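PDB 5BZ1: suppressor protein MPT5 from Saccharomyces cerevisiae, which binds specific sequences in the 3'-untranslated regions of target mRNAs through its Pumilio-homology domain and so regulates their expression after transcription. Local coordinates for residues D14-A19 / E47-F52; K263-I268 / N296-T301; T301-T306 / S362-N367. One frame throughout, in Å; residues are numbered along the deposited sequence.

Interaction 1 of 3, residues D14-A19 / E47-F52; sequences DYIKLA and EQIKPF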
loop_
_atom_site.group_PDB
_atom_site.type_symbol
_atom_site.label_atom_id
_atom_site.label_comp_id
_atom_site.label_asym_id
_atom_site.label_seq_id
_atom_site.Cartn_x
_atom_site.Cartn_y
_atom_site.Cartn_z
ATOM N N ASP A 14 -17.646 -4.659 42.431
ATOM C CA ASP A 14 -16.440 -5.422 42.129
ATOM C C ASP A 14 -16.116 -5.257 40.648
ATOM O O ASP A 14 -16.542 -6.056 39.813
ATOM C CB ASP A 14 -16.626 -6.898 42.476
ATOM C CG ASP A 14 -15.304 -7.636 42.610
ATOM O OD1 ASP A 14 -14.270 -7.111 42.141
ATOM O OD2 ASP A 14 -15.301 -8.746 43.180
ATOM N N TYR A 15 -15.354 -4.215 40.332
ATOM C CA TYR A 15 -15.141 -3.808 38.949
ATOM C C TYR A 15 -14.399 -4.822 38.079
ATOM O O TYR A 15 -14.746 -4.998 36.911
ATOM C CB TYR A 15 -14.478 -2.427 38.897
ATOM C CG TYR A 15 -15.418 -1.334 39.346
ATOM C CD1 TYR A 15 -16.358 -0.807 38.473
ATOM C CD2 TYR A 15 -15.390 -0.851 40.648
ATOM C CE1 TYR A 15 -17.234 0.180 38.875
ATOM C CE2 TYR A 15 -16.263 0.137 41.061
ATOM C CZ TYR A 15 -17.183 0.649 40.168
ATOM O OH TYR A 15 -18.057 1.632 40.569
ATOM N N ILE A 16 -13.393 -5.495 38.632
ATOM C CA ILE A 16 -12.640 -6.463 37.834
ATOM C C ILE A 16 -13.509 -7.663 37.445
ATOM O O ILE A 16 -13.376 -8.200 36.341
ATOM C CB ILE A 16 -11.324 -6.910 38.520
ATOM C CG1 ILE A 16 -10.439 -7.674 37.533
ATOM C CG2 ILE A 16 -11.599 -7.750 39.765
ATOM C CD1 ILE A 16 -10.138 -6.895 36.268
ATOM N N LYS A 17 -14.415 -8.060 38.336
ATOM C CA LYS A 17 -15.324 -9.167 38.054
ATOM C C LYS A 17 -16.365 -8.768 37.013
ATOM O O LYS A 17 -16.707 -9.556 36.133
ATOM C CB LYS A 17 -16.015 -9.649 39.331
ATOM C CG LYS A 17 -15.058 -10.186 40.382
ATOM C CD LYS A 17 -14.085 -11.196 39.789
ATOM C CE LYS A 17 -12.921 -11.470 40.734
ATOM N NZ LYS A 17 -11.951 -12.438 40.153
ATOM N N LEU A 18 -16.864 -7.541 37.121
ATOM C CA LEU A 18 -17.824 -7.012 36.155
ATOM C C LEU A 18 -17.177 -6.832 34.778
ATOM O O LEU A 18 -17.814 -7.044 33.748
ATOM C CB LEU A 18 -18.400 -5.679 36.642
ATOM C CG LEU A 18 -19.183 -5.677 37.959
ATOM C CD1 LEU A 18 -19.578 -4.264 38.358
ATOM C CD2 LEU A 18 -20.415 -6.543 37.835
ATOM N N ALA A 19 -15.903 -6.451 34.779
ATOM C CA ALA A 19 -15.173 -6.142 33.548
ATOM C C ALA A 19 -15.106 -7.313 32.564
ATOM O O ALA A 19 -15.254 -7.123 31.355
ATOM C CB ALA A 19 -13.772 -5.649 33.880
ATOM N N GLU A 47 -8.881 2.600 39.322
ATOM C CA GLU A 47 -7.961 2.199 40.383
ATOM C C GLU A 47 -7.982 0.695 40.645
ATOM O O GLU A 47 -6.969 0.114 41.040
ATOM C CB GLU A 47 -8.265 2.967 41.672
ATOM C CG GLU A 47 -7.992 4.458 41.571
ATOM C CD GLU A 47 -6.546 4.761 41.227
ATOM O OE1 GLU A 47 -5.650 4.053 41.734
ATOM O OE2 GLU A 47 -6.306 5.704 40.445
ATOM N N GLN A 48 -9.133 0.070 40.414
ATOM C CA GLN A 48 -9.283 -1.361 40.663
ATOM C C GLN A 48 -8.837 -2.237 39.490
ATOM O O GLN A 48 -8.398 -3.368 39.691
ATOM C CB GLN A 48 -10.727 -1.698 41.059
ATOM C CG GLN A 48 -11.140 -1.177 42.447
ATOM C CD GLN A 48 -12.506 -1.687 42.882
ATOM O OE1 GLN A 48 -13.028 -2.657 42.327
ATOM N NE2 GLN A 48 -13.089 -1.037 43.883
ATOM N N ILE A 49 -8.940 -1.720 38.270
ATOM C CA ILE A 49 -8.638 -2.533 37.092
ATOM C C ILE A 49 -7.235 -2.294 36.523
ATOM O O ILE A 49 -6.768 -3.063 35.683
ATOM C CB ILE A 49 -9.689 -2.343 35.971
ATOM C CG1 ILE A 49 -9.547 -0.967 35.316
ATOM C CG2 ILE A 49 -11.103 -2.559 36.515
ATOM C CD1 ILE A 49 -10.514 -0.740 34.168
ATOM N N LYS A 50 -6.565 -1.238 36.982
ATOM C CA LYS A 50 -5.231 -0.901 36.469
ATOM C C LYS A 50 -4.145 -1.999 36.556
ATOM O O LYS A 50 -3.277 -2.060 35.685
ATOM C CB LYS A 50 -4.728 0.447 37.019
ATOM C CG LYS A 50 -4.607 0.554 38.532
ATOM C CD LYS A 50 -4.087 1.931 38.926
ATOM C CE LYS A 50 -3.666 1.969 40.388
ATOM N NZ LYS A 50 -3.181 3.320 40.789
ATOM N N PRO A 51 -4.186 -2.873 37.586
ATOM C CA PRO A 51 -3.197 -3.956 37.526
ATOM C C PRO A 51 -3.525 -4.978 36.439
ATOM O O PRO A 51 -2.683 -5.826 36.141
ATOM C CB PRO A 51 -3.325 -4.632 38.901
ATOM C CG PRO A 51 -3.981 -3.612 39.784
ATOM C CD PRO A 51 -4.892 -2.846 38.883
ATOM N N PHE A 52 -4.727 -4.898 35.866
ATOM C CA PHE A 52 -5.205 -5.903 34.921
ATOM C C PHE A 52 -5.394 -5.355 33.508
ATOM O O PHE A 52 -6.098 -5.962 32.697
ATOM C CB PHE A 52 -6.538 -6.485 35.402
ATOM C CG PHE A 52 -6.500 -7.039 36.798
ATOM C CD1 PHE A 52 -6.171 -8.367 37.018
ATOM C CD2 PHE A 52 -6.810 -6.239 37.888
ATOM C CE1 PHE A 52 -6.140 -8.887 38.303
ATOM C CE2 PHE A 52 -6.784 -6.752 39.176
ATOM C CZ PHE A 52 -6.447 -8.077 39.383
HETATM O O HOH W 1 -12.599 -5.281 41.604
#
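Gln48 OE1 is gripped by two donors, a water and the backbone of the opposing segment. Water 1 donates to Gln48 OE1 at 2.8 Å. The second donor, Tyr15 N, reaches Gln48 OE1 from 3.4 Å with an N-H...O angle of 157°, a long, weak bond. The same water accepts from Ile16 N at 3.1 Å and donates to Asp14 OD1, so one solvent molecule joins the first turn of helix 15-19 to the end of the Gln48 side chain. That side chain runs extended beyond CG, which carries its amide to the edge of the Tyr15 ring; Gln48 OE1 lies 3.4 Å from Tyr15 CD2, and the ring and amide planes are 71° apart. The phenol end is held separately, Tyr15 OH bonding to Leu10 O.

Beyond this polar cluster the contact turns apolar. Tyr15 CB meets Ile49 CG2 at 4.1 Å, while Ile16, its CG1 anti to the backbone N, is directed over one face of Phe52. There Ile16 CG1 stands 4.0 Å from the ring centroid and 14° off the ring normal, a CH-pi contact, and Ile16 CD1 touches Phe52 CG at 3.7 Å. With Phe52 cut back to an alanine, Ile16 CG1 is likely to lose the aromatic face it rests on, leaving a gap where the ring stood. Leu56 of helix 53-57 also packs on Ile16 and Ile49, placing the contact at the step from Pumilio repeat 1 to repeat 2. The chemistry is thus divided: apolar packing fills the Ile16-Ile49-Phe52 side, while the water accepts from Ile16 N and the amide, weakly, from Tyr15 N, in the first turn of helix 15-19, where no preceding turn provides helical carbonyls.

Interaction 2 of 3, residues K263-I268 / N296-T301; sequences KLFRII and NILLTT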
loop_
_atom_site.group_PDB
_atom_site.type_symbol
_atom_site.label_atom_id
_atom_site.label_comp_id
_atom_site.label_asym_id
_atom_site.label_seq_id
_atom_site.Cartn_x
_atom_site.Cartn_y
_atom_site.Cartn_z
ATOM N N LYS A 263 2.462 5.244 -18.872
ATOM C CA LYS A 263 3.172 6.290 -18.147
ATOM C C LYS A 263 4.121 7.052 -19.073
ATOM O O LYS A 263 4.223 8.278 -19.002
ATOM C CB LYS A 263 3.948 5.698 -16.971
ATOM C CG LYS A 263 4.605 6.750 -16.098
ATOM C CD LYS A 263 5.337 6.138 -14.919
ATOM C CE LYS A 263 5.976 7.223 -14.072
ATOM N NZ LYS A 263 4.969 8.181 -13.532
ATOM N N LEU A 264 4.811 6.316 -19.939
ATOM C CA LEU A 264 5.706 6.915 -20.925
ATOM C C LEU A 264 4.940 7.852 -21.855
ATOM O O LEU A 264 5.364 8.982 -22.100
ATOM C CB LEU A 264 6.411 5.829 -21.743
ATOM C CG LEU A 264 7.471 4.979 -21.040
ATOM C CD1 LEU A 264 7.985 3.892 -21.964
ATOM C CD2 LEU A 264 8.624 5.843 -20.559
ATOM N N PHE A 265 3.814 7.366 -22.370
ATOM C CA PHE A 265 2.954 8.147 -23.249
ATOM C C PHE A 265 2.474 9.427 -22.569
ATOM O O PHE A 265 2.534 10.508 -23.151
ATOM C CB PHE A 265 1.747 7.310 -23.676
ATOM C CG PHE A 265 2.023 6.372 -24.822
ATOM C CD1 PHE A 265 2.821 6.766 -25.891
ATOM C CD2 PHE A 265 1.473 5.097 -24.835
ATOM C CE1 PHE A 265 3.064 5.903 -26.954
ATOM C CE2 PHE A 265 1.711 4.230 -25.891
ATOM C CZ PHE A 265 2.509 4.634 -26.951
ATOM N N ARG A 266 2.003 9.298 -21.333
ATOM C CA ARG A 266 1.435 10.435 -20.610
ATOM C C ARG A 266 2.465 11.534 -20.332
ATOM O O ARG A 266 2.157 12.725 -20.425
ATOM C CB ARG A 266 0.781 9.975 -19.305
ATOM C CG ARG A 266 -0.047 11.056 -18.634
ATOM C CD ARG A 266 -0.891 10.499 -17.503
ATOM N NE ARG A 266 -2.001 11.391 -17.176
ATOM C CZ ARG A 266 -2.885 11.162 -16.211
ATOM N NH1 ARG A 266 -2.790 10.068 -15.467
ATOM N NH2 ARG A 266 -3.864 12.028 -15.987
ATOM N N ILE A 267 3.684 11.126 -19.991
ATOM C CA ILE A 267 4.763 12.076 -19.736
ATOM C C ILE A 267 5.110 12.873 -20.992
ATOM O O ILE A 267 5.200 14.101 -20.956
ATOM C CB ILE A 267 6.028 11.364 -19.211
ATOM C CG1 ILE A 267 5.857 10.995 -17.737
ATOM C CG2 ILE A 267 7.248 12.249 -19.370
ATOM C CD1 ILE A 267 6.995 10.172 -17.169
ATOM N N ILE A 268 5.294 12.163 -22.099
ATOM C CA ILE A 268 5.716 12.776 -23.353
ATOM C C ILE A 268 4.637 13.690 -23.948
ATOM O O ILE A 268 4.936 14.803 -24.384
ATOM C CB ILE A 268 6.173 11.702 -24.374
ATOM C CG1 ILE A 268 7.348 10.900 -23.807
ATOM C CG2 ILE A 268 6.569 12.334 -25.696
ATOM C CD1 ILE A 268 7.804 9.746 -24.690
ATOM N N ASN A 296 13.580 8.001 -25.218
ATOM C CA ASN A 296 14.480 6.928 -25.636
ATOM C C ASN A 296 13.956 5.534 -25.279
ATOM O O ASN A 296 14.128 4.583 -26.042
ATOM C CB ASN A 296 15.873 7.137 -25.032
ATOM C CG ASN A 296 16.534 8.420 -25.507
ATOM O OD1 ASN A 296 16.746 9.348 -24.727
ATOM N ND2 ASN A 296 16.869 8.474 -26.792
ATOM N N ILE A 297 13.317 5.425 -24.117
ATOM C CA ILE A 297 12.768 4.158 -23.645
ATOM C C ILE A 297 11.566 3.734 -24.486
ATOM O O ILE A 297 11.406 2.554 -24.802
ATOM C CB ILE A 297 12.358 4.244 -22.157
ATOM C CG1 ILE A 297 13.589 4.463 -21.278
ATOM C CG2 ILE A 297 11.612 2.991 -21.718
ATOM C CD1 ILE A 297 13.268 4.686 -19.810
ATOM N N LEU A 298 10.721 4.699 -24.843
ATOM C CA LEU A 298 9.547 4.423 -25.665
ATOM C C LEU A 298 9.968 3.898 -27.035
ATOM O O LEU A 298 9.453 2.883 -27.504
ATOM C CB LEU A 298 8.677 5.674 -25.810
ATOM C CG LEU A 298 7.421 5.543 -26.678
ATOM C CD1 LEU A 298 6.549 4.399 -26.186
ATOM C CD2 LEU A 298 6.626 6.840 -26.706
ATOM N N LEU A 299 10.916 4.588 -27.665
ATOM C CA LEU A 299 11.444 4.173 -28.962
ATOM C C LEU A 299 12.066 2.778 -28.886
ATOM O O LEU A 299 11.848 1.943 -29.763
ATOM C CB LEU A 299 12.478 5.182 -29.465
ATOM C CG LEU A 299 11.983 6.581 -29.828
ATOM C CD1 LEU A 299 13.142 7.455 -30.292
ATOM C CD2 LEU A 299 10.916 6.497 -30.902
ATOM N N THR A 300 12.835 2.536 -27.829
ATOM C CA THR A 300 13.442 1.230 -27.598
ATOM C C THR A 300 12.366 0.161 -27.373
ATOM O O THR A 300 12.497 -0.976 -27.831
ATOM C CB THR A 300 14.403 1.273 -26.397
ATOM O OG1 THR A 300 15.325 2.360 -26.560
ATOM C CG2 THR A 300 15.175 -0.034 -26.268
ATOM N N THR A 301 11.301 0.539 -26.672
ATOM C CA THR A 301 10.179 -0.359 -26.408
ATOM C C THR A 301 9.447 -0.732 -27.703
ATOM O O THR A 301 9.028 -1.879 -27.882
ATOM C CB THR A 301 9.189 0.262 -25.400
ATOM O OG1 THR A 301 9.831 0.414 -24.126
ATOM C CG2 THR A 301 7.956 -0.618 -25.236
#
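Leu298 carries most of this helix pair's contact: its two methyls meet Phe265, and CD2 also meets Ile268. Leu298 CD2 lies 3.7 Å from Phe265 CE1 and likewise 3.7 Å from Ile268 CD1, and Leu298 CD1 meets the same ring atom, Phe265 CE1, at 3.9 Å. Leu298 CD2 approaches the ring obliquely, and the two side chains cross at about a right angle. With CG anti to the backbone N (chi1 179°), Leu298 sends its fork to this aromatic side, whereas Leu264 occupies the other flank: Leu264 CD1 reaches Ile297 CG2 at 3.7 Å.

All the touching residues are buried, but the packing is uneven: the closest CA pair, Leu264 and Leu298 at 6.6 Å, lies in the tight part. Packing slackens toward Thr301, whose OG1 is 4.5 Å from Leu264 CD1; that hydroxyl is turned back to its own helix and donates to Ile297 O at 2.7 Å, from above the carbonyl plane, while Thr301 N approaches from the opposite face. On the outer sides, Arg266 and Asn296 are solvent-exposed and contribute no side-chain contact between the segments. Phe361 of helix 354-375 packs on both Phe265 and Leu298, extending the core beyond the pair.

The short segment axes approach to 10.2 Å and run at 136° to each other, closer to antiparallel than parallel. Apolar helix-on-helix packing of this kind builds the all-helical Pumilio-homology domain; here it joins helix 253-273 of repeat 7 to the long helix 288-307.

Interaction 3 of 3, residues T301-T306 / S362-N367; sequences TIDIFT and SLKIGN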
loop_
_atom_site.group_PDB
_atom_site.type_symbol
_atom_site.label_atom_id
_atom_site.label_comp_id
_atom_site.label_asym_id
_atom_site.label_seq_id
_atom_site.Cartn_x
_atom_site.Cartn_y
_atom_site.Cartn_z
ATOM N N THR A 301 11.301 0.539 -26.672
ATOM C CA THR A 301 10.179 -0.359 -26.408
ATOM C C THR A 301 9.447 -0.732 -27.703
ATOM O O THR A 301 9.028 -1.879 -27.882
ATOM C CB THR A 301 9.189 0.262 -25.400
ATOM O OG1 THR A 301 9.831 0.414 -24.126
ATOM C CG2 THR A 301 7.956 -0.618 -25.236
ATOM N N ILE A 302 9.298 0.239 -28.603
ATOM C CA ILE A 302 8.655 -0.004 -29.891
ATOM C C ILE A 302 9.496 -0.980 -30.714
ATOM O O ILE A 302 8.953 -1.866 -31.377
ATOM C CB ILE A 302 8.426 1.305 -30.678
ATOM C CG1 ILE A 302 7.500 2.243 -29.904
ATOM C CG2 ILE A 302 7.829 1.023 -32.050
ATOM C CD1 ILE A 302 7.271 3.586 -30.578
ATOM N N ASP A 303 10.817 -0.817 -30.661
ATOM C CA ASP A 303 11.743 -1.720 -31.342
ATOM C C ASP A 303 11.586 -3.163 -30.851
ATOM O O ASP A 303 11.536 -4.099 -31.647
ATOM C CB ASP A 303 13.190 -1.261 -31.133
ATOM C CG ASP A 303 13.529 0.008 -31.902
ATOM O OD1 ASP A 303 12.811 0.335 -32.871
ATOM O OD2 ASP A 303 14.528 0.672 -31.541
ATOM N N ILE A 304 11.509 -3.330 -29.534
ATOM C CA ILE A 304 11.378 -4.649 -28.925
ATOM C C ILE A 304 10.055 -5.319 -29.306
ATOM O O ILE A 304 10.030 -6.490 -29.689
ATOM C CB ILE A 304 11.492 -4.560 -27.393
ATOM C CG1 ILE A 304 12.884 -4.069 -26.989
ATOM C CG2 ILE A 304 11.195 -5.903 -26.748
ATOM C CD1 ILE A 304 13.039 -3.828 -25.497
ATOM N N PHE A 305 8.961 -4.571 -29.203
ATOM C CA PHE A 305 7.644 -5.074 -29.580
ATOM C C PHE A 305 7.548 -5.362 -31.077
ATOM O O PHE A 305 6.787 -6.231 -31.499
ATOM C CB PHE A 305 6.553 -4.086 -29.161
ATOM C CG PHE A 305 6.135 -4.218 -27.725
ATOM C CD1 PHE A 305 4.797 -4.372 -27.394
ATOM C CD2 PHE A 305 7.077 -4.198 -26.705
ATOM C CE1 PHE A 305 4.403 -4.496 -26.070
ATOM C CE2 PHE A 305 6.687 -4.325 -25.378
ATOM C CZ PHE A 305 5.350 -4.474 -25.065
ATOM N N THR A 306 8.318 -4.629 -31.874
ATOM C CA THR A 306 8.351 -4.856 -33.317
ATOM C C THR A 306 9.065 -6.170 -33.642
ATOM O O THR A 306 8.554 -6.992 -34.406
ATOM C CB THR A 306 9.022 -3.687 -34.063
ATOM O OG1 THR A 306 8.270 -2.486 -33.845
ATOM C CG2 THR A 306 9.093 -3.967 -35.561
ATOM N N SER A 362 6.826 8.503 -35.102
ATOM C CA SER A 362 5.858 8.291 -36.174
ATOM C C SER A 362 6.320 7.216 -37.148
ATOM O O SER A 362 5.513 6.429 -37.644
ATOM C CB SER A 362 5.597 9.595 -36.932
ATOM O OG SER A 362 4.925 10.535 -36.116
ATOM N N LEU A 363 7.620 7.191 -37.414
ATOM C CA LEU A 363 8.212 6.197 -38.300
ATOM C C LEU A 363 8.118 4.794 -37.693
ATOM O O LEU A 363 7.627 3.864 -38.335
ATOM C CB LEU A 363 9.666 6.575 -38.601
ATOM C CG LEU A 363 10.587 5.711 -39.473
ATOM C CD1 LEU A 363 11.342 4.687 -38.634
ATOM C CD2 LEU A 363 9.839 5.028 -40.616
ATOM N N LYS A 364 8.588 4.645 -36.458
ATOM C CA LYS A 364 8.607 3.340 -35.800
ATOM C C LYS A 364 7.208 2.797 -35.498
ATOM O O LYS A 364 6.966 1.594 -35.620
ATOM C CB LYS A 364 9.432 3.393 -34.510
ATOM C CG LYS A 364 10.937 3.484 -34.721
ATOM C CD LYS A 364 11.668 3.462 -33.384
ATOM C CE LYS A 364 13.175 3.588 -33.560
ATOM N NZ LYS A 364 13.763 2.409 -34.246
ATOM N N ILE A 365 6.291 3.672 -35.095
ATOM C CA ILE A 365 4.941 3.232 -34.755
ATOM C C ILE A 365 4.150 2.919 -36.028
ATOM O O ILE A 365 3.322 2.005 -36.046
ATOM C CB ILE A 365 4.197 4.251 -33.846
ATOM C CG1 ILE A 365 3.140 3.548 -32.991
ATOM C CG2 ILE A 365 3.574 5.385 -34.651
ATOM C CD1 ILE A 365 3.726 2.722 -31.869
ATOM N N GLY A 366 4.432 3.658 -37.097
ATOM C CA GLY A 366 3.809 3.409 -38.385
ATOM C C GLY A 366 4.246 2.066 -38.938
ATOM O O GLY A 366 3.438 1.314 -39.489
ATOM N N ASN A 367 5.531 1.766 -38.783
ATOM C CA ASN A 367 6.079 0.489 -39.220
ATOM C C ASN A 367 5.472 -0.678 -38.441
ATOM O O ASN A 367 5.179 -1.731 -39.009
ATOM C CB ASN A 367 7.606 0.494 -39.090
ATOM C CG ASN A 367 8.224 -0.871 -39.347
ATOM O OD1 ASN A 367 8.942 -1.412 -38.503
ATOM N ND2 ASN A 367 7.936 -1.439 -40.512
HETATM O O HOH W 2 8.756 -0.373 -35.491
#
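Near the C-terminal end of the Pumilio-homology superhelix, helix 288-307, which runs into repeat 8, packs side by side with helix 354-375. The segment axes are 9.9 Å apart and only 20° from parallel. Ile302 sits at the centre of the apolar part: its CG2, anti to the backbone N, lies 3.8 Å from Lys364 CB, and its CD1 meets Ile365 CD1 at 3.9 Å, the two isoleucines crossing at about a right angle. Phe361 also packs on Ile302 within the same helix pair.

On one flank, Lys364 NZ donates to Asp303 OD1 at 2.7 Å in a salt bridge that uses the syn lone pair, the side facing the other carboxylate oxygen. The lysine chain bends at its last torsion (chi4 -66°), turning the ammonium group toward the acid while its CD and CE run close beside OD1.

Farther along the helices, Thr306 OG1 donates to Ile302 O at 2.6 Å, approaching above the carbonyl plane; Thr306 N serves that oxygen from the opposite face. Because its hydrogen is committed there, Thr306 OG1 receives one from water 2 at 2.7 Å. The water also donates to Lys364 O at 2.7 Å and lies 3.2 Å from Asn367 OD1. These three acceptors share a single water, whose two hydrogens cannot serve all of them fully at once, consistent with the longer distance to the asparagine. Direct charge pairing, a water bridge and isoleucine packing therefore bind the two helices by different means, with the polar links at the partly exposed positions and the isoleucines buried.

How the interactions relate
Interaction 1 lies near the N-terminal end of the chain and the other two near its C-terminal end, on opposite sides of the chain's centre: its centre is about 65 Å from that of interaction 2 and 74 Å from that of interaction 3. Interactions 2 and 3 are neighbours, with centres about 11 Å apart. They share Thr301 and helix 288-307, which meets helix 253-273 first and helix 354-375 farther along; Leu299 O and Lys364 CD touch at 3.9 Å. All three follow one another in series within the Pumilio-homology domain, so they sample the two ends of the RNA-binding domain, each joining helices locally, with none bridging one end to the other.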